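LAO/AO transport system kinase (PDB 2P67) is a MeaB-family member of the P-loop NTPase clan, built round a parallel beta sheet flanked by helices and extended by a long helical C-terminal part. Local coordinates at residues G60-P65 and D171-L176; G191-A196 and H224-K229; D231-R236 and K259-A264. All coordinates share one frame; numbering follows the deposited sequence.

In the fold
The three contacts run from the middle of the parallel sheet to its edge. Contact 1 pairs the central strands 57-63 and 172-177, and its Phe173 packs directly on contact 2, with Phe173 CD2 3.7 Å from Val195 O; the centres of these two contacts are about 14 Å apart. Contact 2 adjoins contact 3 (centres about 13 Å apart) through a probable hydrogen bond of 2.7 Å from Arg228 NE to Gln234 OE1, whereas contacts 1 and 3 do not touch. The sodium ion at Arg272 and Ser276 lies about 13 Å from the side chains of Cys172, Lys229 and Leu262; Asp171, the first residue of segment 171-176, forms a salt bridge with Arg272.

Contact 1 of 3, residues G60-P65 and D171-L176; sequences GVTGTP and DCFISL
Thr62 and Phe173 cross at about a right angle on one face of two paired strands. The methyl CG2 of Thr62 meets the ring edge in the ring plane, 3.6 Å from Phe173 CE1, while Thr62 OG1 comes within 3.3 Å of Phe173 CZ. With CG anti to its backbone N (chi1 180°), Phe173 swings its ring along the strand towards this threonine, and helices 162-167 and 190-195 pack round the phenyl group. A water ties the same face together: it lies 2.9 Å from Thr62 OG1 and bonds to Ser175 OG as well, and it donates to Leu176 O. Ser175 OG has a further partner in Gln177. On the reverse face Val61 and Leu176 slant across one another, CG1 to CD1 4.0 Å, under helix 69-82. Between the faces runs a parallel ladder, from Gly60 N to Cys172 O (2.9 Å) through Ile174 N to Gly60 O and Thr62 N to Ile174 O, then Leu176 N to Thr62 O (2.7 Å), ending in a weak bond from Thr64 N to Leu176 O. These are neighbouring central strands of a P-loop NTPase sheet, the first leading into a probable Walker A loop that starts at Gly63.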
loop_
_atom_site.group_PDB
_atom_site.type_symbol
_atom_site.label_atom_id
_atom_site.label_comp_id
_atom_site.label_asym_id
_atom_site.label_seq_id
_atom_site.Cartn_x
_atom_site.Cartn_y
_atom_site.Cartn_z
ATOM N N GLY A 60 -17.054 10.598 0.355
ATOM C CA GLY A 60 -16.252 10.658 -0.852
ATOM C C GLY A 60 -16.978 9.921 -1.949
ATOM O O GLY A 60 -17.529 8.816 -1.730
ATOM N N VAL A 61 -16.971 10.518 -3.137
ATOM C CA VAL A 61 -17.623 9.912 -4.287
ATOM C C VAL A 61 -16.654 9.963 -5.485
ATOM O O VAL A 61 -16.243 11.042 -5.902
ATOM C CB VAL A 61 -18.986 10.607 -4.651
ATOM C CG1 VAL A 61 -19.549 10.029 -5.937
ATOM C CG2 VAL A 61 -20.031 10.515 -3.495
ATOM N N THR A 62 -16.283 8.806 -6.022
ATOM C CA THR A 62 -15.548 8.783 -7.289
ATOM C C THR A 62 -16.414 8.173 -8.392
ATOM O O THR A 62 -17.299 7.371 -8.132
ATOM C CB THR A 62 -14.175 8.052 -7.194
ATOM O OG1 THR A 62 -14.356 6.659 -6.837
ATOM C CG2 THR A 62 -13.280 8.726 -6.189
ATOM N N GLY A 63 -16.179 8.583 -9.631
ATOM C CA GLY A 63 -16.850 7.930 -10.746
ATOM C C GLY A 63 -15.854 7.716 -11.858
ATOM O O GLY A 63 -15.041 8.597 -12.134
ATOM N N THR A 64 -15.897 6.538 -12.478
ATOM C CA THR A 64 -15.095 6.287 -13.674
ATOM C C THR A 64 -15.708 7.055 -14.852
ATOM O O THR A 64 -16.892 7.418 -14.809
ATOM C CB THR A 64 -15.002 4.772 -13.996
ATOM O OG1 THR A 64 -16.321 4.220 -14.104
ATOM C CG2 THR A 64 -14.235 4.034 -12.904
ATOM N N PRO A 65 -14.906 7.343 -15.895
ATOM C CA PRO A 65 -15.500 7.937 -17.100
ATOM C C PRO A 65 -16.680 7.102 -17.615
ATOM O O PRO A 65 -16.554 5.877 -17.796
ATOM C CB PRO A 65 -14.337 7.935 -18.099
ATOM C CG PRO A 65 -13.103 7.999 -17.222
ATOM C CD PRO A 65 -13.448 7.164 -16.021
ATOM N N ASP A 171 -15.512 9.930 5.785
ATOM C CA ASP A 171 -16.118 8.968 6.710
ATOM C C ASP A 171 -16.565 7.726 5.949
ATOM O O ASP A 171 -16.453 6.603 6.450
ATOM C CB ASP A 171 -17.354 9.577 7.386
ATOM C CG ASP A 171 -17.032 10.802 8.237
ATOM O OD1 ASP A 171 -15.880 10.900 8.733
ATOM O OD2 ASP A 171 -17.956 11.626 8.448
ATOM N N CYS A 172 -17.082 7.944 4.745
ATOM C CA CYS A 172 -17.665 6.868 3.937
ATOM C C CYS A 172 -17.325 7.111 2.474
ATOM O O CYS A 172 -17.617 8.197 1.941
ATOM C CB CYS A 172 -19.189 6.797 4.130
ATOM S SG CYS A 172 -19.998 5.434 3.186
ATOM N N PHE A 173 -16.706 6.094 1.844
ATOM C CA PHE A 173 -16.217 6.203 0.478
ATOM C C PHE A 173 -17.068 5.383 -0.491
ATOM O O PHE A 173 -17.194 4.154 -0.340
ATOM C CB PHE A 173 -14.749 5.794 0.356
ATOM C CG PHE A 173 -14.247 5.895 -1.045
ATOM C CD1 PHE A 173 -14.132 7.142 -1.659
ATOM C CD2 PHE A 173 -13.991 4.755 -1.794
ATOM C CE1 PHE A 173 -13.707 7.240 -2.985
ATOM C CE2 PHE A 173 -13.577 4.847 -3.114
ATOM C CZ PHE A 173 -13.443 6.081 -3.708
ATOM N N ILE A 174 -17.609 6.068 -1.485
ATOM C CA ILE A 174 -18.553 5.494 -2.460
ATOM C C ILE A 174 -17.964 5.578 -3.872
ATOM O O ILE A 174 -17.569 6.653 -4.328
ATOM C CB ILE A 174 -19.928 6.206 -2.432
ATOM C CG1 ILE A 174 -20.560 6.153 -1.031
ATOM C CG2 ILE A 174 -20.877 5.574 -3.481
ATOM C CD1 ILE A 174 -20.584 7.488 -0.310
ATOM N N SER A 175 -17.909 4.445 -4.563
ATOM C CA SER A 175 -17.337 4.412 -5.909
ATOM C C SER A 175 -18.423 4.096 -6.923
ATOM O O SER A 175 -19.129 3.111 -6.775
ATOM C CB SER A 175 -16.221 3.373 -6.001
ATOM O OG SER A 175 -15.787 3.210 -7.351
ATOM N N LEU A 176 -18.536 4.938 -7.944
ATOM C CA LEU A 176 -19.460 4.697 -9.047
ATOM C C LEU A 176 -18.753 3.996 -10.184
ATOM O O LEU A 176 -17.651 4.391 -10.610
ATOM C CB LEU A 176 -20.095 5.994 -9.535
ATOM C CG LEU A 176 -21.440 6.259 -8.876
ATOM C CD1 LEU A 176 -21.227 6.708 -7.444
ATOM C CD2 LEU A 176 -22.183 7.304 -9.680
HETATM O O HOH W 1 -15.229 5.189 -9.202
#

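Contact 2 of 3, residues G191-A196 and H224-K229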
loop_
_atom_site.group_PDB
_atom_site.type_symbol
_atom_site.label_atom_id
_atom_site.label_comp_id
_atom_site.label_asym_id
_atom_site.label_seq_id
_atom_site.Cartn_x
_atom_site.Cartn_y
_atom_site.Cartn_z
ATOM N N GLY A 191 -6.696 -1.373 -5.506
ATOM C CA GLY A 191 -6.739 -0.154 -4.697
ATOM C C GLY A 191 -8.165 0.224 -4.354
ATOM O O GLY A 191 -8.432 0.700 -3.260
ATOM N N LEU A 192 -9.083 -0.027 -5.284
ATOM C CA LEU A 192 -10.504 0.201 -5.025
ATOM C C LEU A 192 -11.042 -0.746 -3.935
ATOM O O LEU A 192 -11.724 -0.307 -2.998
ATOM C CB LEU A 192 -11.291 0.027 -6.316
ATOM C CG LEU A 192 -12.810 0.118 -6.122
ATOM C CD1 LEU A 192 -13.160 1.512 -5.527
ATOM C CD2 LEU A 192 -13.474 -0.141 -7.476
ATOM N N MET A 193 -10.710 -2.032 -4.040
ATOM C CA MET A 193 -11.081 -2.996 -3.008
ATOM C C MET A 193 -10.562 -2.595 -1.629
ATOM O O MET A 193 -11.226 -2.828 -0.636
ATOM C CB MET A 193 -10.638 -4.416 -3.381
ATOM C CG MET A 193 -11.289 -4.948 -4.691
ATOM S SD MET A 193 -13.088 -5.170 -4.541
ATOM C CE MET A 193 -13.778 -3.678 -5.155
ATOM N N GLU A 194 -9.370 -2.001 -1.584
ATOM C CA GLU A 194 -8.777 -1.548 -0.324
ATOM C C GLU A 194 -9.649 -0.537 0.429
ATOM O O GLU A 194 -9.671 -0.533 1.678
ATOM C CB GLU A 194 -7.401 -0.925 -0.580
ATOM C CG GLU A 194 -6.353 -1.918 -1.043
ATOM C CD GLU A 194 -5.763 -2.754 0.084
ATOM O OE1 GLU A 194 -6.165 -2.597 1.262
ATOM O OE2 GLU A 194 -4.877 -3.567 -0.216
ATOM N N VAL A 195 -10.359 0.305 -0.326
ATOM C CA VAL A 195 -11.022 1.485 0.263
ATOM C C VAL A 195 -12.545 1.562 0.127
ATOM O O VAL A 195 -13.179 2.302 0.869
ATOM C CB VAL A 195 -10.395 2.802 -0.274
ATOM C CG1 VAL A 195 -8.882 2.859 0.050
ATOM C CG2 VAL A 195 -10.648 2.969 -1.758
ATOM N N ALA A 196 -13.138 0.813 -0.817
ATOM C CA ALA A 196 -14.582 0.922 -1.073
ATOM C C ALA A 196 -15.425 0.602 0.148
ATOM O O ALA A 196 -15.258 -0.460 0.743
ATOM C CB ALA A 196 -15.013 0.023 -2.250
ATOM N N HIS A 224 -17.369 -9.790 -0.993
ATOM C CA HIS A 224 -17.747 -10.846 -0.068
ATOM C C HIS A 224 -16.573 -11.775 0.287
ATOM O O HIS A 224 -16.528 -12.288 1.378
ATOM C CB HIS A 224 -18.949 -11.634 -0.625
ATOM C CG HIS A 224 -20.259 -10.902 -0.505
ATOM N ND1 HIS A 224 -21.465 -11.500 -0.796
ATOM C CD2 HIS A 224 -20.556 -9.645 -0.088
ATOM C CE1 HIS A 224 -22.447 -10.639 -0.585
ATOM N NE2 HIS A 224 -21.925 -9.505 -0.158
ATOM N N ILE A 225 -15.631 -11.975 -0.638
ATOM C CA ILE A 225 -14.525 -12.955 -0.468
ATOM C C ILE A 225 -13.312 -12.352 0.253
ATOM O O ILE A 225 -12.676 -13.015 1.078
ATOM C CB ILE A 225 -14.102 -13.527 -1.863
ATOM C CG1 ILE A 225 -15.161 -14.497 -2.392
ATOM C CG2 ILE A 225 -12.770 -14.213 -1.824
ATOM C CD1 ILE A 225 -14.910 -14.857 -3.918
ATOM N N LEU A 226 -13.003 -11.096 -0.065
ATOM C CA LEU A 226 -11.904 -10.364 0.610
ATOM C C LEU A 226 -12.209 -9.978 2.049
ATOM O O LEU A 226 -13.350 -9.633 2.389
ATOM C CB LEU A 226 -11.541 -9.093 -0.153
ATOM C CG LEU A 226 -11.140 -9.325 -1.617
ATOM C CD1 LEU A 226 -11.008 -7.990 -2.420
ATOM C CD2 LEU A 226 -9.829 -10.154 -1.637
ATOM N N ARG A 227 -11.164 -10.008 2.881
ATOM C CA ARG A 227 -11.265 -9.526 4.279
ATOM C C ARG A 227 -11.878 -8.118 4.322
ATOM O O ARG A 227 -11.526 -7.259 3.508
ATOM C CB ARG A 227 -9.866 -9.492 4.910
ATOM C CG ARG A 227 -9.884 -9.307 6.434
ATOM C CD ARG A 227 -8.617 -9.877 7.036
ATOM N NE ARG A 227 -8.499 -11.320 6.797
ATOM C CZ ARG A 227 -7.524 -12.085 7.295
ATOM N NH1 ARG A 227 -7.487 -13.384 7.027
ATOM N NH2 ARG A 227 -6.578 -11.548 8.057
ATOM N N ARG A 228 -12.783 -7.888 5.281
ATOM C CA ARG A 228 -13.392 -6.572 5.478
ATOM C C ARG A 228 -12.360 -5.483 5.802
ATOM O O ARG A 228 -11.459 -5.667 6.647
ATOM C CB ARG A 228 -14.446 -6.618 6.587
ATOM C CG ARG A 228 -15.672 -7.482 6.246
ATOM C CD ARG A 228 -16.621 -7.513 7.440
ATOM N NE ARG A 228 -17.810 -8.336 7.206
ATOM C CZ ARG A 228 -18.865 -8.373 8.029
ATOM N NH1 ARG A 228 -18.878 -7.624 9.131
ATOM N NH2 ARG A 228 -19.923 -9.159 7.757
ATOM N N LYS A 229 -12.510 -4.356 5.125
ATOM C CA LYS A 229 -11.777 -3.137 5.463
ATOM C C LYS A 229 -12.044 -2.757 6.942
ATOM O O LYS A 229 -11.101 -2.426 7.703
ATOM C CB LYS A 229 -12.216 -2.019 4.505
ATOM C CG LYS A 229 -11.740 -0.580 4.892
ATOM C CD LYS A 229 -12.409 0.440 3.935
ATOM C CE LYS A 229 -12.018 1.871 4.233
ATOM N NZ LYS A 229 -12.861 2.861 3.450
#
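Met193 meets Leu226 by the near part of its side chain: Met193 CB lies 3.7 Å from Leu226 CD1, the two side chains crossing at about a right angle. The bend at chi2 keeps Met193 SD 4.1 Å from Leu226 CD1, and that at chi3 (94°) turns the methyl CE away from the leucine. Leu226 is the residue at which the chain leaves helix 209-225, and its CB points at helix 190-195. At Glu194 the backbone makes the contact, its carbonyl O lying 3.7 Å from Lys229 CD. Val195 supplies the polar bond: Lys229 NZ donates to Val195 O over 2.7 Å, arriving at a C=O...N angle of 131° and tilted 28° from the carbonyl plane. The lysine reaches this carbonyl as a fully extended chain, its methylenes running alongside the backbone of Glu194 and Val195. The ammonium group also forms a salt bridge with Asp197. Lys229 thus ties the chain after helix 209-225 to the connection between helix 190-195 and strand 198-201, in the helical layer packed on the parallel sheet of the P-loop NTPase fold, at the dimer interface, where Met193 also packs on Leu226 of the second subunit.

Contact 3 of 3, residues D231-R236 and K259-A264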
loop_
_atom_site.group_PDB
_atom_site.type_symbol
_atom_site.label_atom_id
_atom_site.label_comp_id
_atom_site.label_asym_id
_atom_site.label_seq_id
_atom_site.Cartn_x
_atom_site.Cartn_y
_atom_site.Cartn_z
ATOM N N ASP A 231 -14.093 -4.469 10.343
ATOM C CA ASP A 231 -14.763 -5.627 10.939
ATOM C C ASP A 231 -16.289 -5.434 10.997
ATOM O O ASP A 231 -17.065 -6.359 10.791
ATOM C CB ASP A 231 -14.198 -5.881 12.352
ATOM C CG ASP A 231 -12.660 -5.931 12.383
ATOM O OD1 ASP A 231 -12.039 -6.340 11.376
ATOM O OD2 ASP A 231 -12.068 -5.556 13.423
ATOM N N GLU A 232 -16.697 -4.199 11.305
ATOM C CA GLU A 232 -18.100 -3.813 11.507
ATOM C C GLU A 232 -18.982 -3.802 10.248
ATOM O O GLU A 232 -20.194 -3.720 10.367
ATOM C CB GLU A 232 -18.159 -2.392 12.094
ATOM C CG GLU A 232 -17.559 -2.222 13.477
ATOM C CD GLU A 232 -16.054 -1.966 13.486
ATOM O OE1 GLU A 232 -15.390 -2.025 12.424
ATOM O OE2 GLU A 232 -15.524 -1.703 14.589
ATOM N N TRP A 233 -18.362 -3.832 9.062
ATOM C CA TRP A 233 -19.070 -3.539 7.795
ATOM C C TRP A 233 -18.714 -4.469 6.630
ATOM O O TRP A 233 -17.557 -4.517 6.201
ATOM C CB TRP A 233 -18.805 -2.071 7.393
ATOM C CG TRP A 233 -19.542 -1.569 6.150
ATOM C CD1 TRP A 233 -18.976 -1.275 4.942
ATOM C CD2 TRP A 233 -20.949 -1.316 6.005
ATOM N NE1 TRP A 233 -19.942 -0.852 4.056
ATOM C CE2 TRP A 233 -21.158 -0.873 4.681
ATOM C CE3 TRP A 233 -22.059 -1.419 6.867
ATOM C CZ2 TRP A 233 -22.427 -0.512 4.196
ATOM C CZ3 TRP A 233 -23.331 -1.057 6.383
ATOM C CH2 TRP A 233 -23.494 -0.597 5.062
ATOM N N GLN A 234 -19.700 -5.222 6.127
ATOM C CA GLN A 234 -19.531 -5.883 4.833
ATOM C C GLN A 234 -19.848 -4.832 3.768
ATOM O O GLN A 234 -20.964 -4.297 3.749
ATOM C CB GLN A 234 -20.463 -7.103 4.645
ATOM C CG GLN A 234 -19.950 -8.044 3.507
ATOM C CD GLN A 234 -18.741 -8.905 3.947
ATOM O OE1 GLN A 234 -18.786 -9.577 4.982
ATOM N NE2 GLN A 234 -17.661 -8.873 3.174
ATOM N N PRO A 235 -18.864 -4.502 2.896
ATOM C CA PRO A 235 -19.164 -3.546 1.813
ATOM C C PRO A 235 -20.373 -3.980 0.984
ATOM O O PRO A 235 -20.571 -5.186 0.754
ATOM C CB PRO A 235 -17.890 -3.571 0.955
ATOM C CG PRO A 235 -16.793 -3.938 1.936
ATOM C CD PRO A 235 -17.452 -4.926 2.885
ATOM N N ARG A 236 -21.176 -3.016 0.539
ATOM C CA ARG A 236 -22.388 -3.316 -0.232
ATOM C C ARG A 236 -22.255 -2.795 -1.639
ATOM O O ARG A 236 -21.573 -1.787 -1.875
ATOM C CB ARG A 236 -23.624 -2.684 0.407
ATOM C CG ARG A 236 -23.896 -3.156 1.821
ATOM C CD ARG A 236 -25.169 -2.514 2.372
ATOM N NE ARG A 236 -25.355 -2.887 3.768
ATOM C CZ ARG A 236 -26.313 -2.415 4.556
ATOM N NH1 ARG A 236 -27.229 -1.584 4.064
ATOM N NH2 ARG A 236 -26.359 -2.793 5.832
ATOM N N LYS A 259 -22.937 4.295 8.761
ATOM C CA LYS A 259 -22.738 5.206 9.904
ATOM C C LYS A 259 -23.132 4.544 11.218
ATOM O O LYS A 259 -22.374 4.586 12.178
ATOM C CB LYS A 259 -23.528 6.509 9.731
ATOM C CG LYS A 259 -23.204 7.533 10.843
ATOM C CD LYS A 259 -23.675 8.953 10.501
ATOM C CE LYS A 259 -23.068 9.949 11.512
ATOM N NZ LYS A 259 -23.326 11.394 11.208
ATOM N N THR A 260 -24.302 3.907 11.240
ATOM C CA THR A 260 -24.750 3.087 12.382
ATOM C C THR A 260 -23.742 2.007 12.789
ATOM O O THR A 260 -23.361 1.900 13.959
ATOM C CB THR A 260 -26.130 2.433 12.058
ATOM O OG1 THR A 260 -27.058 3.475 11.771
ATOM C CG2 THR A 260 -26.643 1.620 13.246
ATOM N N ALA A 261 -23.269 1.227 11.818
ATOM C CA ALA A 261 -22.346 0.142 12.110
ATOM C C ALA A 261 -21.005 0.614 12.685
ATOM O O ALA A 261 -20.446 -0.008 13.605
ATOM C CB ALA A 261 -22.120 -0.688 10.871
ATOM N N LEU A 262 -20.465 1.692 12.124
ATOM C CA LEU A 262 -19.155 2.172 12.560
ATOM C C LEU A 262 -19.239 2.969 13.854
ATOM O O LEU A 262 -18.311 2.919 14.669
ATOM C CB LEU A 262 -18.464 2.996 11.465
ATOM C CG LEU A 262 -17.474 2.169 10.638
ATOM C CD1 LEU A 262 -18.305 1.260 9.719
ATOM C CD2 LEU A 262 -16.552 3.068 9.832
ATOM N N THR A 263 -20.334 3.695 14.046
ATOM C CA THR A 263 -20.482 4.475 15.294
ATOM C C THR A 263 -20.828 3.624 16.507
ATOM O O THR A 263 -20.512 4.022 17.633
ATOM C CB THR A 263 -21.452 5.680 15.187
ATOM O OG1 THR A 263 -22.775 5.221 14.916
ATOM C CG2 THR A 263 -20.997 6.646 14.079
ATOM N N ALA A 264 -21.446 2.458 16.283
ATOM C CA ALA A 264 -21.777 1.518 17.385
ATOM C C ALA A 264 -20.560 1.088 18.216
ATOM O O ALA A 264 -20.649 0.918 19.441
ATOM C CB ALA A 264 -22.532 0.297 16.851
#
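Lys259 O, in the same turn of helix as the Ala261 that Glu232 and Trp233 meet, accepts two bonds from Thr263. The backbone N of Thr263 makes the regular helical bond to Lys259 O at 2.9 Å, and Thr263 OG1 donates to the same oxygen at 2.8 Å. The two donors come from opposite faces of the carbonyl plane, the hydroxyl well bent off the bond direction with a C=O...O angle of 133°. Across to the loop 231-236 the contact is van der Waals packing, with no hydrogen bond between the segments. Ala261 is its centre: the methyl CB lies 3.6 Å from Glu232 O, and Ala261 O is in turn approached by Glu232 CG at 3.6 Å, so the backbone of Glu232 meets the methyl of Ala261 and its side chain meets the carbonyl. A bend at chi2 (86°) turns the carboxylate of Glu232 aside, where OE2 bonds to Ser265 OG. Trp233 follows with its six-membered ring, CE3 standing 4.1 Å from Ala261 CB. Nearer the backbone, Trp233 CB rests against the CD1 branch of Leu262 at 4.1 Å. The indole has further partners: NE1 bonds to Asp197 O, next to strand 198-201, and Phe258, on the same helix as Ala261, meets the ring in a T-shaped stack. Within the loop segment, Trp233 CH2 sits 3.2 Å above one face of the Arg236 guanidinium, offset toward its rim, and that arginine forms a salt bridge with Asp257 of the same helix. Trp233 and Glu232 thus lay the loop that leads into edge strand 236-239 against helix 248-264, the helix that follows this strand, in the last strand-helix unit of the P-loop NTPase sheet.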